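Chitin binding protein (PDB 5FTZ) probably cleaves chitin oxidatively, as a copper-dependent lytic polysaccharide monooxygenase of family AA10. Local coordinates at residues H1-L6 with R84-A89; T93-Y98 with V154-D159. All blocks are in the same frame, centred on the assembly; numbering follows the deposited sequence.

Contact 1: residues H1-L6 with R84-A89. With CU (copper (II) ion), chain B.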
loop_
_atom_site.group_PDB
_atom_site.type_symbol
_atom_site.label_atom_id
_atom_site.label_comp_id
_atom_site.label_asym_id
_atom_site.label_seq_id
_atom_site.Cartn_x
_atom_site.Cartn_y
_atom_site.Cartn_z
ATOM N N HIS A 1 -5.328 11.236 10.759
ATOM C CA HIS A 1 -5.770 12.459 11.507
ATOM C C HIS A 1 -4.640 12.999 12.331
ATOM O O HIS A 1 -3.973 12.287 13.084
ATOM C CB HIS A 1 -7.030 12.202 12.337
ATOM C CG HIS A 1 -8.263 12.036 11.494
ATOM N ND1 HIS A 1 -8.408 11.037 10.568
ATOM C CD2 HIS A 1 -9.387 12.774 11.396
ATOM C CE1 HIS A 1 -9.553 11.154 9.926
ATOM N NE2 HIS A 1 -10.171 12.202 10.425
ATOM N N GLY A 2 -4.369 14.284 12.136
ATOM C CA GLY A 2 -3.287 14.941 12.830
ATOM C C GLY A 2 -3.105 16.361 12.376
ATOM O O GLY A 2 -3.751 16.807 11.431
ATOM N N TYR A 3 -2.123 17.038 12.983
ATOM C CA TYR A 3 -1.843 18.440 12.668
ATOM C C TYR A 3 -0.395 18.709 13.062
ATOM O O TYR A 3 0.194 17.987 13.866
ATOM C CB TYR A 3 -2.789 19.378 13.465
ATOM C CG TYR A 3 -2.835 19.111 14.928
ATOM C CD1 TYR A 3 -1.888 19.641 15.790
ATOM C CD2 TYR A 3 -3.781 18.265 15.458
ATOM C CE1 TYR A 3 -1.845 19.295 17.129
ATOM C CE2 TYR A 3 -3.819 17.954 16.825
ATOM C CZ TYR A 3 -2.835 18.476 17.657
ATOM O OH TYR A 3 -2.797 18.245 19.018
ATOM N N THR A 4 0.116 19.833 12.640
ATOM C CA THR A 4 1.441 20.251 13.083
ATOM C C THR A 4 1.321 21.094 14.348
ATOM O O THR A 4 0.483 22.005 14.450
ATOM C CB THR A 4 2.162 21.075 12.017
ATOM O OG1 THR A 4 1.220 21.967 11.477
ATOM C CG2 THR A 4 2.724 20.205 10.886
ATOM N N ASP A 5 2.206 20.806 15.283
ATOM C CA ASP A 5 2.348 21.690 16.449
ATOM C C ASP A 5 3.682 22.428 16.482
ATOM O O ASP A 5 3.803 23.336 17.258
ATOM C CB ASP A 5 1.994 21.010 17.791
ATOM C CG ASP A 5 2.975 20.077 18.227
ATOM O OD1 ASP A 5 3.820 19.641 17.468
ATOM O OD2 ASP A 5 2.977 19.717 19.442
ATOM N N LEU A 6 4.579 22.135 15.545
ATOM C CA LEU A 6 5.786 22.952 15.335
ATOM C C LEU A 6 6.032 23.071 13.847
ATOM O O LEU A 6 6.261 22.042 13.190
ATOM C CB LEU A 6 7.067 22.378 15.990
ATOM C CG LEU A 6 7.066 22.335 17.479
ATOM C CD1 LEU A 6 8.212 21.495 17.979
ATOM C CD2 LEU A 6 7.105 23.752 18.070
ATOM N N ARG A 84 7.078 19.236 13.650
ATOM C CA ARG A 84 6.483 18.202 14.450
ATOM C C ARG A 84 4.977 18.103 14.200
ATOM O O ARG A 84 4.270 19.127 14.188
ATOM C CB ARG A 84 6.745 18.485 15.920
ATOM C CG ARG A 84 6.299 17.396 16.868
ATOM C CD ARG A 84 6.772 17.601 18.311
ATOM N NE ARG A 84 6.040 18.642 18.954
ATOM C CZ ARG A 84 6.471 19.367 19.991
ATOM N NH1 ARG A 84 7.688 19.179 20.500
ATOM N NH2 ARG A 84 5.691 20.298 20.503
ATOM N N TRP A 85 4.539 16.867 14.023
ATOM C CA TRP A 85 3.144 16.479 13.889
ATOM C C TRP A 85 2.714 15.760 15.128
ATOM O O TRP A 85 3.473 14.911 15.689
ATOM C CB TRP A 85 2.928 15.520 12.711
ATOM C CG TRP A 85 3.004 16.178 11.333
ATOM C CD1 TRP A 85 4.169 16.547 10.675
ATOM C CD2 TRP A 85 1.945 16.604 10.510
ATOM N NE1 TRP A 85 3.881 17.163 9.511
ATOM C CE2 TRP A 85 2.519 17.155 9.328
ATOM C CE3 TRP A 85 0.568 16.520 10.611
ATOM C CZ2 TRP A 85 1.708 17.700 8.306
ATOM C CZ3 TRP A 85 -0.224 17.037 9.594
ATOM C CH2 TRP A 85 0.360 17.595 8.438
ATOM N N GLN A 86 1.450 15.926 15.469
ATOM C CA GLN A 86 0.779 15.112 16.497
ATOM C C GLN A 86 -0.339 14.394 15.792
ATOM O O GLN A 86 -1.106 14.999 15.019
ATOM C CB GLN A 86 0.185 15.997 17.598
ATOM C CG GLN A 86 1.197 16.831 18.337
ATOM C CD GLN A 86 2.174 16.109 19.224
ATOM O OE1 GLN A 86 2.049 14.909 19.466
ATOM N NE2 GLN A 86 3.149 16.848 19.721
ATOM N N PHE A 87 -0.440 13.060 15.940
ATOM C CA PHE A 87 -1.460 12.311 15.262
ATOM C C PHE A 87 -2.474 11.690 16.262
ATOM O O PHE A 87 -2.086 11.240 17.332
ATOM C CB PHE A 87 -0.822 11.159 14.491
ATOM C CG PHE A 87 0.194 11.599 13.479
ATOM C CD1 PHE A 87 -0.162 12.240 12.325
ATOM C CD2 PHE A 87 1.556 11.425 13.723
ATOM C CE1 PHE A 87 0.803 12.633 11.412
ATOM C CE2 PHE A 87 2.500 11.825 12.816
ATOM C CZ PHE A 87 2.137 12.440 11.656
ATOM N N THR A 88 -3.724 11.677 15.882
ATOM C CA THR A 88 -4.745 10.926 16.597
ATOM C C THR A 88 -5.041 9.608 15.889
ATOM O O THR A 88 -5.647 8.732 16.518
ATOM C CB THR A 88 -6.040 11.724 16.725
ATOM O OG1 THR A 88 -6.498 12.066 15.427
ATOM C CG2 THR A 88 -5.797 13.039 17.449
ATOM N N ALA A 89 -4.679 9.480 14.601
ATOM C CA ALA A 89 -4.747 8.208 13.868
ATOM C C ALA A 89 -3.507 8.135 12.953
ATOM O O ALA A 89 -3.340 8.978 12.032
ATOM C CB ALA A 89 -6.025 8.083 13.105
HETATM CU CU CU B . -6.950 9.956 9.896
#

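Contact 2: residues T93-Y98 with V154-D159. With CU (copper (II) ion), chain C.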
loop_
_atom_site.group_PDB
_atom_site.type_symbol
_atom_site.label_atom_id
_atom_site.label_comp_id
_atom_site.label_asym_id
_atom_site.label_seq_id
_atom_site.Cartn_x
_atom_site.Cartn_y
_atom_site.Cartn_z
ATOM N N THR A 93 1.709 6.252 5.405
ATOM C CA THR A 93 1.979 7.557 4.887
ATOM C C THR A 93 2.818 7.467 3.620
ATOM O O THR A 93 3.848 6.755 3.592
ATOM C CB THR A 93 2.734 8.363 5.964
ATOM O OG1 THR A 93 1.785 8.534 7.062
ATOM C CG2 THR A 93 3.201 9.731 5.446
ATOM N N THR A 94 2.465 8.289 2.623
ATOM C CA THR A 94 3.234 8.464 1.416
ATOM C C THR A 94 4.338 9.482 1.669
ATOM O O THR A 94 5.508 9.140 1.524
ATOM C CB THR A 94 2.360 8.921 0.248
ATOM O OG1 THR A 94 1.392 7.899 0.011
ATOM C CG2 THR A 94 3.147 9.176 -1.026
ATOM N N ASP A 95 4.022 10.713 2.066
ATOM C CA ASP A 95 5.053 11.720 2.306
ATOM C C ASP A 95 4.526 12.891 3.131
ATOM O O ASP A 95 3.329 13.006 3.428
ATOM C CB ASP A 95 5.697 12.209 1.005
ATOM C CG ASP A 95 4.840 13.086 0.201
ATOM O OD1 ASP A 95 3.687 13.287 0.485
ATOM O OD2 ASP A 95 5.388 13.639 -0.791
ATOM N N PHE A 96 5.486 13.692 3.546
ATOM C CA PHE A 96 5.261 15.023 4.147
ATOM C C PHE A 96 5.913 16.057 3.272
ATOM O O PHE A 96 7.091 15.848 2.897
ATOM C CB PHE A 96 5.836 15.110 5.567
ATOM C CG PHE A 96 5.225 14.133 6.549
ATOM C CD1 PHE A 96 4.069 14.448 7.267
ATOM C CD2 PHE A 96 5.738 12.871 6.708
ATOM C CE1 PHE A 96 3.485 13.547 8.147
ATOM C CE2 PHE A 96 5.185 11.983 7.584
ATOM C CZ PHE A 96 4.043 12.313 8.293
ATOM N N LYS A 97 5.236 17.143 2.980
ATOM C CA LYS A 97 5.821 18.227 2.174
ATOM C C LYS A 97 5.537 19.527 2.870
ATOM O O LYS A 97 4.427 19.704 3.432
ATOM C CB LYS A 97 5.269 18.303 0.778
ATOM C CG LYS A 97 5.599 17.097 -0.070
ATOM C CD LYS A 97 4.949 17.192 -1.418
ATOM C CE LYS A 97 5.541 16.168 -2.371
ATOM N NZ LYS A 97 4.459 15.551 -3.119
ATOM N N TYR A 98 6.475 20.442 2.832
ATOM C CA TYR A 98 6.351 21.724 3.495
ATOM C C TYR A 98 6.648 22.832 2.504
ATOM O O TYR A 98 7.666 22.775 1.805
ATOM C CB TYR A 98 7.314 21.823 4.681
ATOM C CG TYR A 98 7.098 20.795 5.720
ATOM C CD1 TYR A 98 7.713 19.526 5.609
ATOM C CD2 TYR A 98 6.295 21.018 6.831
ATOM C CE1 TYR A 98 7.514 18.535 6.558
ATOM C CE2 TYR A 98 6.085 20.039 7.803
ATOM C CZ TYR A 98 6.697 18.821 7.680
ATOM O OH TYR A 98 6.503 17.836 8.625
ATOM N N VAL A 154 1.737 19.504 4.384
ATOM C CA VAL A 154 0.826 18.567 3.745
ATOM C C VAL A 154 1.277 17.142 4.016
ATOM O O VAL A 154 2.411 16.772 3.702
ATOM C CB VAL A 154 0.718 18.852 2.245
ATOM C CG1 VAL A 154 -0.372 17.931 1.671
ATOM C CG2 VAL A 154 0.375 20.314 1.936
ATOM N N TRP A 155 0.386 16.364 4.627
ATOM C CA TRP A 155 0.616 14.954 4.952
ATOM C C TRP A 155 -0.243 14.090 4.036
ATOM O O TRP A 155 -1.441 14.117 4.141
ATOM C CB TRP A 155 0.260 14.741 6.417
ATOM C CG TRP A 155 0.190 13.303 6.835
ATOM C CD1 TRP A 155 0.956 12.278 6.389
ATOM C CD2 TRP A 155 -0.668 12.745 7.854
ATOM N NE1 TRP A 155 0.591 11.086 7.031
ATOM C CE2 TRP A 155 -0.369 11.379 7.963
ATOM C CE3 TRP A 155 -1.641 13.293 8.703
ATOM C CZ2 TRP A 155 -1.061 10.539 8.844
ATOM C CZ3 TRP A 155 -2.257 12.476 9.599
ATOM C CH2 TRP A 155 -1.978 11.122 9.651
ATOM N N THR A 156 0.397 13.346 3.131
ATOM C CA THR A 156 -0.345 12.530 2.178
ATOM C C THR A 156 -0.424 11.093 2.648
ATOM O O THR A 156 0.590 10.478 2.994
ATOM C CB THR A 156 0.255 12.613 0.799
ATOM O OG1 THR A 156 0.227 13.985 0.339
ATOM C CG2 THR A 156 -0.499 11.717 -0.208
ATOM N N VAL A 157 -1.650 10.568 2.694
ATOM C CA VAL A 157 -1.896 9.249 3.242
ATOM C C VAL A 157 -1.825 8.172 2.157
ATOM O O VAL A 157 -2.470 8.293 1.117
ATOM C CB VAL A 157 -3.262 9.238 3.961
ATOM C CG1 VAL A 157 -3.608 7.866 4.504
ATOM C CG2 VAL A 157 -3.238 10.283 5.107
ATOM N N HIS A 158 -1.095 7.128 2.447
ATOM C CA HIS A 158 -0.891 6.021 1.517
ATOM C C HIS A 158 -2.226 5.255 1.241
ATOM O O HIS A 158 -3.006 4.999 2.116
ATOM C CB HIS A 158 0.102 5.101 2.173
ATOM C CG HIS A 158 0.353 3.788 1.453
ATOM N ND1 HIS A 158 1.265 3.646 0.425
ATOM C CD2 HIS A 158 -0.082 2.551 1.765
ATOM C CE1 HIS A 158 1.308 2.365 0.064
ATOM N NE2 HIS A 158 0.492 1.704 0.851
ATOM N N ASP A 159 -2.400 4.878 -0.019
ATOM C CA ASP A 159 -3.543 4.059 -0.446
ATOM C C ASP A 159 -4.844 4.742 -0.106
ATOM O O ASP A 159 -5.821 4.135 0.311
ATOM C CB ASP A 159 -3.446 2.655 0.114
ATOM C CG ASP A 159 -2.395 1.819 -0.618
ATOM O OD1 ASP A 159 -1.790 2.260 -1.578
ATOM O OD2 ASP A 159 -2.229 0.638 -0.182
HETATM CU CU CU C . -0.009 -0.107 0.345
HETATM O O HOH W 1 2.750 5.716 -0.833
HETATM O O HOH W 2 -1.043 8.396 -1.428
HETATM O O HOH W 3 2.401 15.530 1.095
#

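Contact 1: residues H1-L6 with R84-A89
Asp5 holds CG between its backbone N and carbonyl carbon (chi1 73°), and Arg84, extended as far as CD, bends at chi3 (74°), which brings carboxylate and guanidinium together. The grip is side-on: NE of Arg84 gives a 2.9 Å bond to OD1 of Asp5 on its syn side, and NH2 reaches OD2 from above one face of the carboxylate. From the opposite face Gln86 NE2 donates to Asp5 OD2 at 2.9 Å, while Gln86 OE1 turns to Thr134 on the next strand. Leu6 CD1 lies over the centre of one guanidinium face, 3.4 Å from Arg84 CZ. Thr4 CG2 instead sits over the five-membered ring of Trp85 in a CH-pi contact, 3.5 Å from its centroid. Tyr3 and Gln86 exchange backbone hydrogen bonds; farther on, Asp5 and Leu6 both face Arg84 in a classic beta bulge. At the other end, His1 O accepts from Thr88 N at 2.9 Å and Ala89 N at 3.3 Å, both from the same face of its plane. This antiparallel pairing carries the chain's N-terminus to the copper, where His1 binds the metal through N (2.2 Å) and ND1 (1.9 Å); His91 completes the histidine brace characteristic of lytic polysaccharide monooxygenases.

Contact 2: residues T93-Y98 with V154-D159
Thr93 meets Trp155 at the indole edge: NE1 of Trp155 donates to OG1 of Thr93 at 2.8 Å, nearly straight (162°) and in the ring plane. The methyl CG2 of Thr93 lies beside the same NE1 and CD1, and OG1 also bonds to the carbonyl of His91, a ligand of the copper held by His1. At Thr94 the chain turns a corner. Thr94 N donates to Thr156 O at 2.9 Å, and Asp95 O accepts from Thr156 N, so two consecutive residues face one in a classic beta bulge. With chi1 at -62°, Thr94 OG1 lies 3.3 Å from His158 CA, where one water joins it to His158 ND1 and a second to Val157 O. Asp95 OD1 rests alongside Thr156 CB; a third water donates to Asp95 OD1 and Val154 O and accepts from Thr156 OG1, while Lys97 NZ forms a salt bridge with Asp95 OD2. Phe96 runs beside Trp155 on the face turned to Trp85, their planes only 12° apart but slid so that the rings barely overlap; the touch is Phe96 CE1 over Trp155 CD1 at 3.3 Å. Lys97 N donates to Val154 O and Val154 N to Lys97 O, each at 2.9 Å, in a regular antiparallel hydrogen-bonded pair. Beyond the paired strands, His158 NE2 (1.9 Å) and Asp159 OD2 (2.4 Å) bind a copper(II) ion, whose other ligands are His158 and Asp159 of the second subunit. Since His158 ND1 donates to the first water while NE2 holds the metal, the ring is consistent with a neutral imidazole protonated on ND1; the water, itself bonded to Thr94 OG1, lies in the ring plane and is likely to restrain its rotation, as a second shell to this intersubunit copper site.

Overall arrangement
Contact 1 and contact 2 have centres 12 Å apart and belong to different sheets, the three-stranded one and the mixed one, whose facing sides form the core of the beta sandwich. Strands 80-87 and 93-100 follow each other in the chain and carry it from one sheet to the other. Trp85 NE1 probably donates to Tyr98 OH at 2.8 Å, and Trp85 CH2 packs 3.5 Å from Trp155 CB. Trp155 CH2 also lies 3.4 Å from Phe87 CD1, and the nearest atom of the Trp155 side chain is about 5 Å from the histidine-brace copper of contact 1. Contact 2 leads instead to the second copper, shared between subunits.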